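Local atomic coordinates of amicyanin (Paracoccus versutus, PDB entry 1ID2), a protein that carries electrons through a type 1 blue copper site, probably from methylamine dehydrogenase to a c-type cytochrome. Residues M29-P34 with V44-G49; K60-E65 with G87-F92. All coordinates share one frame; numbering follows the deposited sequence.

Interaction 1: M29-P34 with V44-G49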
loop_
_atom_site.group_PDB
_atom_site.type_symbol
_atom_site.label_atom_id
_atom_site.label_comp_id
_atom_site.label_asym_id
_atom_site.label_seq_id
_atom_site.Cartn_x
_atom_site.Cartn_y
_atom_site.Cartn_z
ATOM N N MET A 29 5.980 -5.219 -12.720
ATOM C CA MET A 29 5.081 -6.155 -12.080
ATOM C C MET A 29 5.588 -6.627 -10.723
ATOM O O MET A 29 5.214 -7.712 -10.277
ATOM C CB MET A 29 4.825 -7.361 -12.991
ATOM C CG MET A 29 4.399 -6.994 -14.399
ATOM S SD MET A 29 2.840 -6.159 -14.522
ATOM C CE MET A 29 1.665 -7.517 -14.522
ATOM N N LYS A 30 6.340 -5.774 -10.030
ATOM C CA LYS A 30 6.875 -6.090 -8.696
ATOM C C LYS A 30 6.641 -4.898 -7.784
ATOM O O LYS A 30 6.792 -3.754 -8.204
ATOM C CB LYS A 30 8.391 -6.301 -8.749
ATOM C CG LYS A 30 8.875 -7.605 -9.338
ATOM C CD LYS A 30 10.329 -7.486 -9.804
ATOM C CE LYS A 30 11.304 -7.315 -8.646
ATOM N NZ LYS A 30 12.694 -7.038 -9.117
ATOM N N TYR A 31 6.426 -5.175 -6.507
ATOM C CA TYR A 31 6.605 -4.172 -5.471
ATOM C C TYR A 31 8.073 -4.203 -5.198
ATOM O O TYR A 31 8.604 -5.259 -4.859
ATOM C CB TYR A 31 5.877 -4.572 -4.188
ATOM C CG TYR A 31 4.400 -4.591 -4.351
ATOM C CD1 TYR A 31 3.687 -3.403 -4.561
ATOM C CD2 TYR A 31 3.707 -5.790 -4.338
ATOM C CE1 TYR A 31 2.312 -3.415 -4.743
ATOM C CE2 TYR A 31 2.336 -5.813 -4.528
ATOM C CZ TYR A 31 1.639 -4.638 -4.721
ATOM O OH TYR A 31 0.263 -4.708 -4.809
ATOM N N LEU A 32 8.709 -3.040 -5.217
ATOM C CA LEU A 32 10.160 -3.004 -5.215
ATOM C C LEU A 32 10.736 -3.183 -3.819
ATOM O O LEU A 32 11.873 -3.612 -3.666
ATOM C CB LEU A 32 10.670 -1.710 -5.859
ATOM C CG LEU A 32 10.409 -1.580 -7.368
ATOM C CD1 LEU A 32 11.286 -0.464 -7.936
ATOM C CD2 LEU A 32 10.681 -2.900 -8.081
ATOM N N THR A 33 9.923 -2.948 -2.798
ATOM C CA THR A 33 10.354 -3.205 -1.441
ATOM C C THR A 33 9.326 -4.145 -0.855
ATOM O O THR A 33 8.282 -3.709 -0.376
ATOM C CB THR A 33 10.389 -1.916 -0.591
ATOM O OG1 THR A 33 11.033 -0.862 -1.317
ATOM C CG2 THR A 33 11.132 -2.169 0.691
ATOM N N PRO A 34 9.601 -5.455 -0.893
ATOM C CA PRO A 34 8.614 -6.509 -0.590
ATOM C C PRO A 34 8.292 -6.653 0.905
ATOM O O PRO A 34 7.285 -7.254 1.287
ATOM C CB PRO A 34 9.262 -7.781 -1.147
ATOM C CG PRO A 34 10.403 -7.289 -2.017
ATOM C CD PRO A 34 10.868 -6.025 -1.369
ATOM N N VAL A 44 2.574 4.437 4.928
ATOM C CA VAL A 44 3.391 3.931 3.824
ATOM C C VAL A 44 2.755 4.450 2.556
ATOM O O VAL A 44 1.556 4.407 2.433
ATOM C CB VAL A 44 3.397 2.386 3.735
ATOM C CG1 VAL A 44 4.373 1.935 2.678
ATOM C CG2 VAL A 44 3.756 1.775 5.069
ATOM N N TYR A 45 3.562 4.917 1.610
ATOM C CA TYR A 45 3.062 5.263 0.288
ATOM C C TYR A 45 3.571 4.261 -0.724
ATOM O O TYR A 45 4.667 3.724 -0.577
ATOM C CB TYR A 45 3.534 6.662 -0.119
ATOM C CG TYR A 45 2.903 7.791 0.676
ATOM C CD1 TYR A 45 3.293 8.056 1.988
ATOM C CD2 TYR A 45 1.974 8.632 0.094
ATOM C CE1 TYR A 45 2.759 9.123 2.692
ATOM C CE2 TYR A 45 1.462 9.723 0.779
ATOM C CZ TYR A 45 1.849 9.958 2.071
ATOM O OH TYR A 45 1.325 11.043 2.739
ATOM N N TRP A 46 2.715 3.927 -1.680
ATOM C CA TRP A 46 3.088 3.121 -2.828
ATOM C C TRP A 46 3.028 4.065 -3.997
ATOM O O TRP A 46 2.185 4.948 -4.011
ATOM C CB TRP A 46 2.085 1.990 -3.050
ATOM C CG TRP A 46 2.249 0.861 -2.093
ATOM C CD1 TRP A 46 2.990 -0.267 -2.278
ATOM C CD2 TRP A 46 1.695 0.777 -0.768
ATOM N NE1 TRP A 46 2.950 -1.037 -1.147
ATOM C CE2 TRP A 46 2.171 -0.423 -0.212
ATOM C CE3 TRP A 46 0.841 1.594 -0.019
ATOM C CZ2 TRP A 46 1.810 -0.819 1.089
ATOM C CZ3 TRP A 46 0.492 1.196 1.262
ATOM C CH2 TRP A 46 0.973 0.000 1.800
ATOM N N VAL A 47 3.993 3.963 -4.904
ATOM C CA VAL A 47 4.012 4.799 -6.111
ATOM C C VAL A 47 4.222 3.900 -7.330
ATOM O O VAL A 47 5.186 3.142 -7.418
ATOM C CB VAL A 47 5.161 5.857 -6.072
ATOM C CG1 VAL A 47 5.167 6.671 -7.358
ATOM C CG2 VAL A 47 4.999 6.782 -4.870
ATOM N N ASN A 48 3.271 3.944 -8.248
ATOM C CA ASN A 48 3.329 3.147 -9.445
ATOM C C ASN A 48 4.174 3.844 -10.511
ATOM O O ASN A 48 3.874 4.979 -10.905
ATOM C CB ASN A 48 1.909 2.907 -9.986
ATOM C CG ASN A 48 1.899 1.945 -11.170
ATOM O OD1 ASN A 48 2.889 1.294 -11.433
ATOM N ND2 ASN A 48 0.777 1.860 -11.878
ATOM N N GLY A 49 5.229 3.177 -10.950
ATOM C CA GLY A 49 6.101 3.760 -11.937
ATOM C C GLY A 49 5.712 3.437 -13.366
ATOM O O GLY A 49 6.286 4.008 -14.282
#

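Interaction 2: K60-E65 with G87-F92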
loop_
_atom_site.group_PDB
_atom_site.type_symbol
_atom_site.label_atom_id
_atom_site.label_comp_id
_atom_site.label_asym_id
_atom_site.label_seq_id
_atom_site.Cartn_x
_atom_site.Cartn_y
_atom_site.Cartn_z
ATOM N N LYS A 60 -9.515 -10.911 3.649
ATOM C CA LYS A 60 -10.309 -10.804 4.868
ATOM C C LYS A 60 -9.432 -11.110 6.070
ATOM O O LYS A 60 -8.616 -12.032 6.024
ATOM C CB LYS A 60 -11.465 -11.808 4.853
ATOM C CG LYS A 60 -12.827 -11.220 4.509
ATOM C CD LYS A 60 -13.965 -11.958 5.224
ATOM C CE LYS A 60 -13.759 -13.476 5.240
ATOM N NZ LYS A 60 -13.768 -14.103 3.878
ATOM N N GLY A 61 -9.635 -10.371 7.154
ATOM C CA GLY A 61 -9.042 -10.760 8.418
ATOM C C GLY A 61 -7.648 -10.227 8.612
ATOM O O GLY A 61 -6.976 -10.604 9.570
ATOM N N ILE A 62 -7.192 -9.377 7.698
ATOM C CA ILE A 62 -5.816 -8.890 7.760
ATOM C C ILE A 62 -5.735 -7.474 8.360
ATOM O O ILE A 62 -5.100 -7.282 9.393
ATOM C CB ILE A 62 -5.129 -8.954 6.358
ATOM C CG1 ILE A 62 -5.189 -10.386 5.809
ATOM C CG2 ILE A 62 -3.686 -8.480 6.446
ATOM C CD1 ILE A 62 -4.321 -11.387 6.534
ATOM N N VAL A 63 -6.425 -6.504 7.758
ATOM C CA VAL A 63 -6.466 -5.158 8.326
ATOM C C VAL A 63 -7.798 -4.848 8.977
ATOM O O VAL A 63 -8.031 -3.724 9.421
ATOM C CB VAL A 63 -6.186 -4.063 7.274
ATOM C CG1 VAL A 63 -4.712 -4.036 6.971
ATOM C CG2 VAL A 63 -7.042 -4.273 6.018
ATOM N N GLY A 64 -8.681 -5.837 8.974
ATOM C CA GLY A 64 -10.000 -5.695 9.552
ATOM C C GLY A 64 -10.678 -7.037 9.400
ATOM O O GLY A 64 -10.052 -7.987 8.924
ATOM N N GLU A 65 -11.963 -7.104 9.732
ATOM C CA GLU A 65 -12.745 -8.324 9.538
ATOM C C GLU A 65 -13.009 -8.542 8.049
ATOM O O GLU A 65 -12.949 -9.669 7.559
ATOM C CB GLU A 65 -14.071 -8.229 10.294
ATOM C CG GLU A 65 -14.878 -9.520 10.301
ATOM C CD GLU A 65 -16.194 -9.384 11.042
ATOM O OE1 GLU A 65 -17.163 -8.867 10.446
ATOM O OE2 GLU A 65 -16.262 -9.801 12.217
ATOM N N GLY A 87 1.909 -5.437 14.028
ATOM C CA GLY A 87 1.566 -6.689 13.359
ATOM C C GLY A 87 2.255 -6.941 12.018
ATOM O O GLY A 87 3.163 -6.201 11.663
ATOM N N SER A 88 1.858 -8.000 11.295
ATOM C CA SER A 88 2.326 -8.260 9.920
ATOM C C SER A 88 1.164 -8.289 8.938
ATOM O O SER A 88 0.269 -9.127 9.061
ATOM C CB SER A 88 3.062 -9.599 9.815
ATOM O OG SER A 88 4.218 -9.590 10.605
ATOM N N TYR A 89 1.235 -7.439 7.913
ATOM C CA TYR A 89 0.126 -7.243 6.989
ATOM C C TYR A 89 0.621 -7.542 5.586
ATOM O O TYR A 89 1.586 -6.950 5.130
ATOM C CB TYR A 89 -0.371 -5.797 7.060
ATOM C CG TYR A 89 -0.706 -5.336 8.456
ATOM C CD1 TYR A 89 -2.002 -5.425 8.929
ATOM C CD2 TYR A 89 0.286 -4.910 9.337
ATOM C CE1 TYR A 89 -2.317 -5.130 10.233
ATOM C CE2 TYR A 89 -0.020 -4.615 10.659
ATOM C CZ TYR A 89 -1.335 -4.738 11.098
ATOM O OH TYR A 89 -1.682 -4.543 12.416
ATOM N N ASP A 90 0.062 -8.586 4.996
ATOM C CA ASP A 90 0.314 -8.971 3.610
ATOM C C ASP A 90 -0.646 -8.234 2.713
ATOM O O ASP A 90 -1.852 -8.274 2.952
ATOM C CB ASP A 90 0.039 -10.460 3.394
ATOM C CG ASP A 90 0.760 -11.326 4.366
ATOM O OD1 ASP A 90 0.083 -11.896 5.266
ATOM O OD2 ASP A 90 1.999 -11.430 4.196
ATOM N N TYR A 91 -0.154 -7.778 1.568
ATOM C CA TYR A 91 -1.048 -7.254 0.553
ATOM C C TYR A 91 -0.657 -7.880 -0.765
ATOM O O TYR A 91 0.406 -8.493 -0.880
ATOM C CB TYR A 91 -0.970 -5.722 0.470
ATOM C CG TYR A 91 0.420 -5.190 0.215
ATOM C CD1 TYR A 91 0.853 -4.914 -1.077
ATOM C CD2 TYR A 91 1.323 -5.011 1.265
ATOM C CE1 TYR A 91 2.147 -4.495 -1.321
ATOM C CE2 TYR A 91 2.616 -4.587 1.029
ATOM C CZ TYR A 91 3.019 -4.339 -0.278
ATOM O OH TYR A 91 4.286 -3.882 -0.522
ATOM N N PHE A 92 -1.515 -7.685 -1.754
ATOM C CA PHE A 92 -1.295 -8.185 -3.087
ATOM C C PHE A 92 -2.016 -7.212 -4.016
ATOM O O PHE A 92 -2.704 -6.293 -3.559
ATOM C CB PHE A 92 -1.866 -9.620 -3.219
ATOM C CG PHE A 92 -3.339 -9.712 -2.923
ATOM C CD1 PHE A 92 -3.794 -9.712 -1.610
ATOM C CD2 PHE A 92 -4.276 -9.667 -3.949
ATOM C CE1 PHE A 92 -5.146 -9.643 -1.327
ATOM C CE2 PHE A 92 -5.643 -9.601 -3.665
ATOM C CZ PHE A 92 -6.072 -9.582 -2.333
#

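Interaction 1: M29-P34 with V44-G49
The ring of Tyr31 overlaps the pyrrole side of the Trp46 indole at one corner: Tyr31 CD1 lies 3.9 Å from Trp46 CD1, and Tyr31 CE1 is 4.1 Å from that same carbon. The centroids of the phenol ring and the five-membered ring are 5.7 Å apart and their planes meet at 73°. Both residues hold CG beside their backbone N (chi1 -66° in Tyr31, -77° in Trp46), which brings the rings together although the CA atoms of Tyr31 and Trp46 are 8.5 Å apart. That gap fits the sheet order, in which strand 22-27 runs between 30-31 and 43-48; its Val24 and Ile26 also touch this pair. Within the second segment, Val44 CG1 rests 4.0 Å above the plane of the Trp46 ring, offset toward its rim. The pair belongs to the hydrophobic core of a cupredoxin β-sandwich, with the Tyr31 side chain about 5 Å from copper. The polar ends are engaged elsewhere, Tyr31 OH with Asn55 O and Trp46 NE1 probably with Tyr91 OH. No hydrogen bond crosses between the segments and their nearest atoms are the two CD1 carbons, so the contact itself is probably carried by dispersion between aromatic C-H groups.

Interaction 2: K60-E65 with G87-F92
Ile62 O is met by two aromatic CH groups of Tyr89, with Tyr89 CE1 and CD1 each 3.6 Å from that oxygen. The carbonyl oxygen sits at the ring edge, near the ring plane, where the polarised C-H bonds probably give a weak electrostatic attraction; no hydrogen bond crosses between the segments. From the next residue, Val63 CG1 comes in obliquely, 3.6 Å from Tyr89 CD1, its methyl lying beside Val63's own backbone N (chi1 -76°). The loop thus brings a carbonyl oxygen and a methyl to the same ring carbon, Tyr89 CD1. At the far end of that ring, Tyr89 OH is hydrogen-bonded to Glu85 O, four residues earlier. This is the geometry of a tyrosine corner, a motif of Greek key β-sandwiches, here pinning the turn that connects strand 77-83 to strand 87-92. Gly87, lacking a side chain, lets its CA lie 4.0 Å from Tyr89 OH. Farther along the strand, Ile62 CG2 bears on main chain, 4.0 Å from both Asp90 N and Asp90 O; it can do so because this branch is set opposite Ile62's backbone N, while CG1 lies beside that N (chi1 -56°). The Asp90 carboxylate takes its charge partner from the adjacent strand, in a salt bridge with Lys102, while Phe58 packs against both Val63 and Tyr89.

Overall arrangement
The two contacts come in series along the chain, interaction 1 closing before interaction 2 opens, and their centres lie about 17 Å apart on opposite sides of the chain's centre. Interaction 1 belongs to the five-stranded sheet, whereas interaction 2 sets a loop against strand 87-92, an outer strand of the three-stranded sheet. Tyr91 of that strand bridges them across the core: its ring meets those of Tyr31 and Trp46 edge-to-face, with Tyr91 CE1 3.4 Å from Tyr31 CZ. Strand 87-92 of one sheet runs directly into the copper ligand Cys93, while Tyr31, in edge strand 30-31 of the other, touches that ligand, so side chains of both sheets lie beside the copper site.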